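Local coordinates for replication initiator A family protein (Staphylococcus aureus CA-347, PDB 4PT7) that probably initiates replication of staphylococcal multiresistance plasmids by assembling on the plasmid origin through its helix-turn-helix-type N-terminal region, at residues T25-N28 with Y29-L32. Residues are numbered along the deposited sequence; the frame is centred on the assembly and turned at random.
Sequences TSEN and YKNL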
# COMPACT_ATOMS: atom_id res chain seq x y z
N THR B 25 17.99 -14.75 -9.14
CA THR B 25 18.60 -15.92 -9.77
C THR B 25 18.33 -17.16 -8.93
O THR B 25 17.87 -18.18 -9.46
CB THR B 25 20.12 -15.74 -9.94
OG1 THR B 25 20.73 -15.53 -8.66
CG2 THR B 25 20.42 -14.54 -10.84
N SER B 26 18.62 -17.07 -7.64
CA SER B 26 18.43 -18.17 -6.69
C SER B 26 16.96 -18.57 -6.59
O SER B 26 16.09 -17.70 -6.43
CB SER B 26 18.94 -17.78 -5.30
OG SER B 26 18.71 -18.80 -4.34
N GLU B 27 16.70 -19.87 -6.68
CA GLU B 27 15.34 -20.36 -6.58
C GLU B 27 14.95 -20.42 -5.11
O GLU B 27 13.79 -20.65 -4.76
CB GLU B 27 15.23 -21.75 -7.21
CG GLU B 27 14.50 -21.76 -8.55
CD GLU B 27 15.15 -20.85 -9.59
OE1 GLU B 27 15.11 -19.61 -9.41
OE2 GLU B 27 15.69 -21.37 -10.58
N ASN B 28 15.93 -20.20 -4.24
CA ASN B 28 15.68 -20.21 -2.81
C ASN B 28 14.95 -18.95 -2.40
O ASN B 28 14.50 -18.83 -1.26
CB ASN B 28 17.00 -20.31 -2.05
CG ASN B 28 17.70 -21.62 -2.28
OD1 ASN B 28 17.22 -22.68 -1.86
ND2 ASN B 28 18.83 -21.56 -2.98
N TYR B 29 14.83 -18.01 -3.33
CA TYR B 29 14.14 -16.74 -3.06
C TYR B 29 13.03 -16.49 -4.06
O TYR B 29 12.61 -15.35 -4.27
CB TYR B 29 15.14 -15.58 -3.11
CG TYR B 29 16.22 -15.69 -2.08
CD1 TYR B 29 17.55 -15.80 -2.45
CD2 TYR B 29 15.91 -15.69 -0.71
CE1 TYR B 29 18.56 -15.91 -1.51
CE2 TYR B 29 16.92 -15.80 0.24
CZ TYR B 29 18.24 -15.90 -0.16
OH TYR B 29 19.25 -16.00 0.76
N LYS B 30 12.54 -17.56 -4.67
CA LYS B 30 11.47 -17.45 -5.65
C LYS B 30 10.15 -17.05 -4.98
O LYS B 30 9.24 -16.58 -5.65
CB LYS B 30 11.32 -18.77 -6.41
CG LYS B 30 10.85 -19.94 -5.55
CD LYS B 30 10.79 -21.24 -6.36
CE LYS B 30 10.10 -22.36 -5.57
NZ LYS B 30 10.77 -22.70 -4.28
N ASN B 31 10.06 -17.23 -3.66
CA ASN B 31 8.85 -16.88 -2.93
C ASN B 31 8.77 -15.39 -2.57
O ASN B 31 7.71 -14.90 -2.16
CB ASN B 31 8.76 -17.71 -1.64
CG ASN B 31 8.51 -19.19 -1.93
OD1 ASN B 31 9.06 -20.05 -1.19
ND2 ASN B 31 7.77 -19.50 -2.90
N LEU B 32 9.87 -14.67 -2.73
CA LEU B 32 9.89 -13.25 -2.42
C LEU B 32 9.11 -12.46 -3.46
O LEU B 32 9.22 -12.71 -4.66
CB LEU B 32 11.33 -12.71 -2.35
CG LEU B 32 12.27 -13.20 -1.25
CD1 LEU B 32 13.58 -12.41 -1.33
CD2 LEU B 32 11.63 -13.01 0.13
O HOH W 1 11.84 -18.44 -1.68
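Ser26 OG is gripped twice by Asn28 and also lies beside the Tyr29 ring, 3.7 Å from Tyr29 CD1. The backbone N of Asn28 donates to it, which makes an ST turn, and the amide ND2 of the same residue donates as well, Asn28 ND2 to Ser26 OG being 3.1 Å. The hydroxyl oxygen lies 17° out of the plane of that amide. With OG anti to the backbone N of Ser26 (chi1 177°), the hydroxyl comes within reach of both N-H groups of Asn28. The ST turn thus lies at the short 3-10 segment 27-28 and ties the side chain and backbone of Asn28 to one hydroxyl. Two backbone bonds of i to i+3 spacing, both weak, span the same bend: Tyr29 N to Ser26 O, 3.4 Å, and Lys30 N to Glu27 O. A type I beta turn from Tyr29 to Leu32 follows, in the loop that joins helix 22-25 to helix 34-52 in the RepA N-terminal region.

The tyrosine is buried. Its ring packs against Ser26 CB and OG through CD1 and against Asn28 O through CD2, meets Phe23 edge-to-face, and is held at its far end by a hydrogen bond between its hydroxyl and Ile114 N. On the exposed side, Lys30 runs its aliphatic chain over the Glu27 carbonyl, CG approaching Glu27 O to 3.1 Å, while the Glu27 carboxylate forms a salt bridge with Lys122 of helix 117-126. Water 1 bridges Asn28 O, to which it donates at 2.7 Å, and Asn31 N, from which it accepts at 2.9 Å.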